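PDB 5OET: glutathione synthetase-like effector 30 (Gpa-GSS30-apo) from Globodera pallida, which belongs to the glutathione synthetase family, whose enzymes join gamma-glutamylcysteine and glycine using ATP, and probably acts as an effector of this plant-parasitic nematode. Local coordinates for residues A[165-170]-A[181-186]; A[170-175]-A[447-452]; A[407-412]-A[422-427]. One frame throughout, in Å; residues are numbered along the deposited sequence.

How the contacts relate
Contacts 1 and 2 share M170: strand 160-173 pairs with strand 179-188 in contact 1 and meets the loop after strand 443-447 in contact 2. Their centres lie about 13 Å apart, and the contacts touch where K182 CD packs on L449 CD2 (3.8 Å). Contact 3, about 15 Å from contact 2 between centres, belongs to a separate four-stranded antiparallel sheet. R407 and E447 join contacts 2 and 3 by a salt bridge (NE to OE1 3.2 Å), and K448 N probably hydrogen-bonds to R407 O. The 447-452 segment thus links both sheets; contacts 1 and 3, centres about 20 Å apart, do not touch. Magnesium, at contact 3, lies about 14 Å from the R450 side chain.

Contact 1: A[165-170]-A[181-186]; sequences QRADYM and LKQVEV
D168 and M170 pair with E185 and K182 as the two antiparallel hydrogen-bonded positions of a twisted hairpin whose strand axes run 137° apart. D168 N reaches E185 O (2.8 Å) and V184 N returns to D168 O (2.7 Å), while M170 and K182 exchange a reciprocal pair. V184 and E185 both face D168, a classic beta bulge that shifts the register by one residue before Y169 and Q183.

The Y169 ring lies against Q183, whose CG sits over one ring face, 4.2 Å from the centroid. With CG anti to the backbone N (chi1 -168°) and an extended chain beyond, Q183 carries its amide along the ring as far as the phenol oxygen. There NE2 donates to Y169 OH (3.1 Å), which lies close to the amide plane; the bond is bent (144°). L181 CD1 packs on Y169 CB at 3.5 Å. V184, the first bulge residue, sets CG2 against M170 SD.

R166 clamps the D168 carboxylate side-on, NE to OD1 (3.2 Å) and NH2 to OD2 (3.3 Å), both in the guanidinium plane. This grip probably offsets the nearby carboxylate of E474.

K182 NZ bonds to Q381 O and E185 OE2 to Q352. Strand 469-484 pairs with 160-173 on its other edge, and the C164-C480 disulfide links the same two strands, while helices 98-119 and 373-380 pack against Q183.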
# COMPACT_ATOMS: atom_id res chain seq x y z
N GLN A 165 16.04 8.93 -17.07
CA GLN A 165 17.35 8.42 -16.69
C GLN A 165 17.43 8.30 -15.19
O GLN A 165 16.81 9.07 -14.48
CB GLN A 165 18.43 9.36 -17.20
CG GLN A 165 19.81 8.77 -17.44
CD GLN A 165 20.81 9.84 -17.86
OE1 GLN A 165 21.06 10.77 -17.11
NE2 GLN A 165 21.37 9.71 -19.06
N ARG A 166 18.17 7.29 -14.73
CA ARG A 166 18.63 7.20 -13.34
C ARG A 166 20.15 7.12 -13.37
O ARG A 166 20.69 6.17 -13.90
CB ARG A 166 18.03 5.99 -12.61
CG ARG A 166 17.95 6.19 -11.09
CD ARG A 166 17.50 4.94 -10.33
NE ARG A 166 18.49 3.85 -10.46
CZ ARG A 166 18.24 2.57 -10.77
NH1 ARG A 166 16.99 2.11 -10.97
NH2 ARG A 166 19.27 1.74 -10.87
N ALA A 167 20.81 8.15 -12.85
CA ALA A 167 22.27 8.16 -12.66
C ALA A 167 22.56 7.70 -11.24
O ALA A 167 21.96 8.23 -10.31
CB ALA A 167 22.82 9.56 -12.85
N ASP A 168 23.46 6.73 -11.08
CA ASP A 168 23.86 6.24 -9.76
C ASP A 168 25.23 6.78 -9.30
O ASP A 168 26.16 6.92 -10.08
CB ASP A 168 23.82 4.71 -9.75
CG ASP A 168 22.40 4.15 -9.94
OD1 ASP A 168 21.41 4.89 -9.79
OD2 ASP A 168 22.26 2.95 -10.26
N TYR A 169 25.33 7.10 -8.01
CA TYR A 169 26.53 7.67 -7.42
C TYR A 169 26.95 6.98 -6.12
O TYR A 169 26.13 6.40 -5.41
CB TYR A 169 26.29 9.15 -7.15
CG TYR A 169 25.98 9.96 -8.41
CD1 TYR A 169 24.68 10.09 -8.85
CD2 TYR A 169 26.99 10.62 -9.13
CE1 TYR A 169 24.38 10.83 -9.97
CE2 TYR A 169 26.70 11.37 -10.26
CZ TYR A 169 25.39 11.48 -10.68
OH TYR A 169 25.05 12.20 -11.80
N MET A 170 28.25 7.03 -5.86
CA MET A 170 28.87 6.57 -4.61
C MET A 170 29.59 7.79 -4.05
O MET A 170 30.24 8.51 -4.81
CB MET A 170 29.91 5.47 -4.91
CG MET A 170 29.81 4.22 -4.04
SD MET A 170 29.02 2.77 -4.83
CE MET A 170 28.44 1.86 -3.39
N LEU A 181 31.86 12.95 -4.70
CA LEU A 181 30.81 12.32 -5.48
C LEU A 181 31.43 11.70 -6.74
O LEU A 181 32.16 12.39 -7.47
CB LEU A 181 29.75 13.35 -5.87
CG LEU A 181 28.46 12.82 -6.52
CD1 LEU A 181 27.63 12.01 -5.53
CD2 LEU A 181 27.63 13.96 -7.09
N LYS A 182 31.16 10.42 -6.97
CA LYS A 182 31.60 9.73 -8.20
C LYS A 182 30.51 8.83 -8.78
O LYS A 182 29.91 8.02 -8.09
CB LYS A 182 32.90 8.97 -7.95
CG LYS A 182 34.11 9.91 -7.85
CD LYS A 182 35.33 9.45 -8.66
CE LYS A 182 36.34 10.57 -8.88
NZ LYS A 182 35.74 11.75 -9.59
N GLN A 183 30.28 8.96 -10.09
CA GLN A 183 29.16 8.29 -10.76
C GLN A 183 29.46 6.81 -11.06
O GLN A 183 30.44 6.48 -11.68
CB GLN A 183 28.83 9.03 -12.04
CG GLN A 183 27.52 8.62 -12.67
CD GLN A 183 27.28 9.37 -13.94
OE1 GLN A 183 27.89 9.08 -14.97
NE2 GLN A 183 26.41 10.39 -13.88
N VAL A 184 28.59 5.93 -10.62
CA VAL A 184 28.80 4.49 -10.77
C VAL A 184 28.27 4.01 -12.12
O VAL A 184 28.89 3.16 -12.74
CB VAL A 184 28.12 3.72 -9.61
CG1 VAL A 184 28.33 2.22 -9.74
CG2 VAL A 184 28.64 4.22 -8.27
N GLU A 185 27.13 4.55 -12.56
CA GLU A 185 26.38 4.01 -13.70
C GLU A 185 25.30 5.00 -14.14
O GLU A 185 24.89 5.88 -13.38
CB GLU A 185 25.74 2.66 -13.26
CG GLU A 185 24.73 1.97 -14.19
CD GLU A 185 25.34 1.48 -15.52
OE1 GLU A 185 25.12 0.30 -15.89
OE2 GLU A 185 26.00 2.26 -16.23
N VAL A 186 24.87 4.89 -15.40
CA VAL A 186 23.63 5.50 -15.89
C VAL A 186 22.73 4.42 -16.50
O VAL A 186 23.20 3.48 -17.13
CB VAL A 186 23.84 6.63 -16.92
CG1 VAL A 186 24.31 7.88 -16.21
CG2 VAL A 186 24.85 6.26 -18.00

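Contact 2: A[170-175]-A[447-452]; sequences MASQED and EKLRPM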
# COMPACT_ATOMS: atom_id res chain seq x y z
N MET A 170 28.25 7.03 -5.86
CA MET A 170 28.87 6.57 -4.61
C MET A 170 29.59 7.79 -4.05
O MET A 170 30.24 8.51 -4.81
CB MET A 170 29.91 5.47 -4.91
CG MET A 170 29.81 4.22 -4.04
SD MET A 170 29.02 2.77 -4.83
CE MET A 170 28.44 1.86 -3.39
N ALA A 171 29.46 8.05 -2.75
CA ALA A 171 30.39 8.95 -2.06
C ALA A 171 31.69 8.16 -1.89
O ALA A 171 31.67 7.06 -1.37
CB ALA A 171 29.84 9.40 -0.71
N SER A 172 32.81 8.70 -2.38
CA SER A 172 34.08 7.96 -2.39
C SER A 172 35.13 8.67 -1.55
O SER A 172 35.26 9.88 -1.64
CB SER A 172 34.57 7.83 -3.82
OG SER A 172 35.75 7.04 -3.87
N GLN A 173 35.87 7.90 -0.77
CA GLN A 173 36.87 8.42 0.16
C GLN A 173 38.19 8.67 -0.56
O GLN A 173 38.94 7.73 -0.85
CB GLN A 173 37.08 7.43 1.33
CG GLN A 173 37.65 8.05 2.61
CD GLN A 173 37.56 7.09 3.80
OE1 GLN A 173 38.35 6.15 3.90
NE2 GLN A 173 36.60 7.32 4.70
N GLU A 174 38.48 9.94 -0.87
CA GLU A 174 39.81 10.34 -1.38
C GLU A 174 40.83 10.28 -0.23
O GLU A 174 40.46 10.02 0.91
CB GLU A 174 39.77 11.76 -1.99
CG GLU A 174 39.13 11.88 -3.36
CD GLU A 174 39.39 13.25 -3.99
OE1 GLU A 174 39.65 14.22 -3.23
OE2 GLU A 174 39.34 13.36 -5.24
N ASP A 175 42.10 10.61 -0.51
CA ASP A 175 43.22 10.35 0.43
C ASP A 175 43.31 11.19 1.72
O ASP A 175 43.59 10.62 2.79
CB ASP A 175 44.57 10.33 -0.32
CG ASP A 175 44.94 8.94 -0.86
OD1 ASP A 175 45.07 8.01 -0.02
OD2 ASP A 175 45.11 8.79 -2.10
N GLU A 447 39.70 3.08 -12.01
CA GLU A 447 40.11 3.25 -10.63
C GLU A 447 39.00 2.67 -9.78
O GLU A 447 37.84 2.98 -9.98
CB GLU A 447 40.32 4.73 -10.27
CG GLU A 447 41.57 5.39 -10.86
CD GLU A 447 42.32 6.33 -9.90
OE1 GLU A 447 42.19 6.20 -8.65
OE2 GLU A 447 43.09 7.19 -10.41
N LYS A 448 39.38 1.79 -8.85
CA LYS A 448 38.46 1.26 -7.86
C LYS A 448 38.17 2.36 -6.86
O LYS A 448 39.08 3.05 -6.42
CB LYS A 448 39.09 0.06 -7.15
CG LYS A 448 38.17 -0.68 -6.20
CD LYS A 448 38.89 -1.90 -5.62
CE LYS A 448 37.94 -2.78 -4.80
NZ LYS A 448 38.61 -4.01 -4.31
N LEU A 449 36.91 2.56 -6.52
CA LEU A 449 36.54 3.60 -5.57
C LEU A 449 36.56 3.06 -4.14
O LEU A 449 36.21 1.91 -3.90
CB LEU A 449 35.16 4.17 -5.93
CG LEU A 449 35.13 4.73 -7.37
CD1 LEU A 449 33.72 5.12 -7.76
CD2 LEU A 449 36.13 5.87 -7.57
N ARG A 450 37.00 3.90 -3.21
CA ARG A 450 37.03 3.54 -1.80
C ARG A 450 35.72 4.03 -1.19
O ARG A 450 35.57 5.22 -0.93
CB ARG A 450 38.27 4.13 -1.10
CG ARG A 450 39.58 4.01 -1.92
CD ARG A 450 40.86 3.67 -1.13
NE ARG A 450 41.06 4.44 0.11
CZ ARG A 450 40.73 4.04 1.35
NH1 ARG A 450 40.12 2.86 1.57
NH2 ARG A 450 40.98 4.84 2.39
N PRO A 451 34.74 3.13 -1.00
CA PRO A 451 33.38 3.62 -0.74
C PRO A 451 33.08 3.91 0.74
O PRO A 451 33.61 3.23 1.62
CB PRO A 451 32.51 2.48 -1.27
CG PRO A 451 33.35 1.24 -1.06
CD PRO A 451 34.79 1.66 -0.88
N MET A 452 32.22 4.90 0.98
CA MET A 452 31.79 5.31 2.32
C MET A 452 31.00 4.19 2.98
O MET A 452 30.05 3.67 2.41
CB MET A 452 30.92 6.57 2.22
CG MET A 452 30.46 7.17 3.54
SD MET A 452 29.14 8.36 3.38
CE MET A 452 27.80 7.28 2.88
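S172 turns OG anti to its backbone N (chi1 -176°), which sets the hydroxyl beside the 449-450 backbone, 3.6 Å from L449 CB and in a weak hydrogen bond with R450 O. In Q173, CG is likewise opposite the backbone N and the chain runs on extended, bringing the amide up to the end of the R450 side chain. R450 CB and CG lie against Q173 O (CB to O 3.7 Å); the bends at chi2 and chi3 then carry the guanidinium round to the Q173 amide.

The end of strand 160-173 here meets the loop between strands 443-447 and 454-459. Two backbone bonds hold them together around a bridge between S172 and P451: Q173 N to R450 O (2.7 Å) and M452 N to A171 O (3.2 Å). The touching parts run 88° apart, so the pairing stays a single bridge.

Q173 OE1 and R450 NH2 approach to 3.3 Å, but their angle is too poor for a hydrogen bond and the two planes are 69° apart. Q173 NE2 makes a weak hydrogen bond to Y179 OH. Apolar contacts are few: A171 CB meets M452 CB, and M170 CG meets P451 CB (4.2 Å). F96 of strand 94-96 touches both A171 and M452.

R450 O therefore collects a nearly straight amide bond and a weak hydroxyl one; the crossing rests mainly on two backbone hydrogen bonds, while the arginine-glutamine approach stays loose.

Contact 3: A[407-412]-A[422-427]; sequences RYVLKN and MFFNED. With MG (magnesium ion), chain C.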
# COMPACT_ATOMS: atom_id res chain seq x y z
N ARG A 407 44.43 -0.50 -6.56
CA ARG A 407 43.76 0.76 -6.89
C ARG A 407 42.81 0.63 -8.08
O ARG A 407 41.93 1.47 -8.27
CB ARG A 407 44.82 1.84 -7.19
CG ARG A 407 44.32 3.28 -7.37
CD ARG A 407 45.48 4.28 -7.28
NE ARG A 407 45.02 5.68 -7.27
CZ ARG A 407 44.39 6.29 -6.25
NH1 ARG A 407 44.13 5.65 -5.11
NH2 ARG A 407 44.02 7.56 -6.38
N TYR A 408 42.99 -0.44 -8.88
CA TYR A 408 42.27 -0.61 -10.15
C TYR A 408 41.37 -1.84 -10.21
O TYR A 408 41.44 -2.74 -9.37
CB TYR A 408 43.29 -0.65 -11.30
CG TYR A 408 44.06 0.64 -11.42
CD1 TYR A 408 43.47 1.74 -12.01
CD2 TYR A 408 45.34 0.77 -10.89
CE1 TYR A 408 44.15 2.94 -12.08
CE2 TYR A 408 46.02 1.98 -10.96
CZ TYR A 408 45.41 3.06 -11.56
OH TYR A 408 46.05 4.26 -11.65
N VAL A 409 40.48 -1.82 -11.21
CA VAL A 409 39.60 -2.94 -11.54
C VAL A 409 39.57 -3.08 -13.06
O VAL A 409 39.60 -2.08 -13.79
CB VAL A 409 38.19 -2.84 -10.90
CG1 VAL A 409 37.48 -1.54 -11.26
CG2 VAL A 409 37.33 -4.07 -11.19
N LEU A 410 39.55 -4.31 -13.54
CA LEU A 410 39.35 -4.58 -14.96
C LEU A 410 37.88 -4.95 -15.16
O LEU A 410 37.46 -6.00 -14.73
CB LEU A 410 40.25 -5.71 -15.42
CG LEU A 410 40.32 -5.95 -16.91
CD1 LEU A 410 40.99 -4.79 -17.62
CD2 LEU A 410 41.13 -7.21 -17.17
N LYS A 411 37.12 -4.06 -15.77
CA LYS A 411 35.67 -4.20 -15.89
C LYS A 411 35.27 -4.57 -17.31
O LYS A 411 36.01 -4.30 -18.24
CB LYS A 411 34.98 -2.88 -15.54
CG LYS A 411 34.79 -2.66 -14.05
CD LYS A 411 34.41 -1.22 -13.79
CE LYS A 411 34.18 -0.98 -12.32
NZ LYS A 411 32.79 -1.34 -11.93
N ASN A 412 34.10 -5.19 -17.46
CA ASN A 412 33.55 -5.52 -18.77
C ASN A 412 32.65 -4.37 -19.21
O ASN A 412 32.05 -3.73 -18.36
CB ASN A 412 32.78 -6.85 -18.70
CG ASN A 412 31.65 -6.93 -19.70
OD1 ASN A 412 30.49 -6.59 -19.38
ND2 ASN A 412 31.98 -7.33 -20.94
N MET A 422 34.45 -9.25 -13.76
CA MET A 422 35.51 -8.27 -13.52
C MET A 422 36.62 -8.78 -12.60
O MET A 422 36.37 -9.60 -11.74
CB MET A 422 34.93 -6.97 -12.92
CG MET A 422 34.16 -7.16 -11.63
SD MET A 422 33.05 -5.78 -11.29
CE MET A 422 32.09 -6.43 -9.92
N PHE A 423 37.83 -8.25 -12.78
CA PHE A 423 39.05 -8.76 -12.13
C PHE A 423 39.70 -7.72 -11.22
O PHE A 423 39.78 -6.54 -11.58
CB PHE A 423 40.04 -9.21 -13.20
CG PHE A 423 39.49 -10.27 -14.12
CD1 PHE A 423 38.61 -9.94 -15.15
CD2 PHE A 423 39.86 -11.60 -13.95
CE1 PHE A 423 38.08 -10.92 -15.98
CE2 PHE A 423 39.36 -12.58 -14.80
CZ PHE A 423 38.46 -12.24 -15.80
N PHE A 424 40.18 -8.15 -10.05
CA PHE A 424 40.76 -7.26 -9.06
C PHE A 424 42.21 -7.61 -8.73
O PHE A 424 42.67 -8.71 -8.99
CB PHE A 424 39.95 -7.31 -7.78
CG PHE A 424 38.50 -7.00 -7.95
CD1 PHE A 424 37.60 -8.01 -8.27
CD2 PHE A 424 38.01 -5.70 -7.76
CE1 PHE A 424 36.24 -7.74 -8.39
CE2 PHE A 424 36.65 -5.42 -7.89
CZ PHE A 424 35.77 -6.44 -8.20
N ASN A 425 42.92 -6.63 -8.15
CA ASN A 425 44.25 -6.84 -7.56
C ASN A 425 45.27 -7.40 -8.59
O ASN A 425 45.30 -6.90 -9.72
CB ASN A 425 44.15 -7.68 -6.27
CG ASN A 425 43.11 -7.14 -5.30
OD1 ASN A 425 42.98 -5.93 -5.10
ND2 ASN A 425 42.35 -8.03 -4.69
N GLU A 426 46.09 -8.38 -8.21
CA GLU A 426 47.15 -8.92 -9.09
C GLU A 426 46.58 -9.72 -10.30
O GLU A 426 47.27 -9.88 -11.32
CB GLU A 426 48.19 -9.75 -8.30
CG GLU A 426 49.31 -8.95 -7.58
CD GLU A 426 48.94 -8.34 -6.21
OE1 GLU A 426 47.81 -8.54 -5.69
OE2 GLU A 426 49.81 -7.64 -5.61
N ASP A 427 45.32 -10.19 -10.19
CA ASP A 427 44.57 -10.77 -11.34
C ASP A 427 44.45 -9.86 -12.56
O ASP A 427 44.22 -10.36 -13.65
CB ASP A 427 43.12 -11.15 -10.95
CG ASP A 427 43.02 -12.37 -10.08
OD1 ASP A 427 43.83 -13.30 -10.27
OD2 ASP A 427 42.10 -12.43 -9.23
MG MG C . 49.29 -6.64 -4.06
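L410 and F423 form the central hydrogen-bonded pair of an antiparallel beta hairpin, strands 408-412 and 422-424, at the edge of a four-stranded sheet. The backbone bonds are reciprocal, L410 N to F423 O and F423 N to L410 O, each 3.0 Å and in the carbonyl plane. Strand 443-447 pairs with 408-412 along its other edge, through V409 with T446 and K411 with Y444.

Apolar packing divides between the two faces. On one, V409 CG2 stands anti to the backbone N (chi1 placing CG1 at 56°) and reaches F424 CE2 at 3.6 Å; it makes an off-centre CH-pi contact with that ring, whose side chain runs alongside. M422 CB also meets CG2, at 4.1 Å. On the other face, L410 CB touches F423 CB (4.2 Å), and K431 of helix 427-434 packs against both residues.

Metal binding lies beyond the strand end. A type II' turn from F424 to D427, closed by a weak D427 N to F424 O bond, leads into that helix and presents E426. H406 is the other protein ligand. E426 binds magnesium through OE2 at 1.9 Å, with OE1 at 2.9 Å.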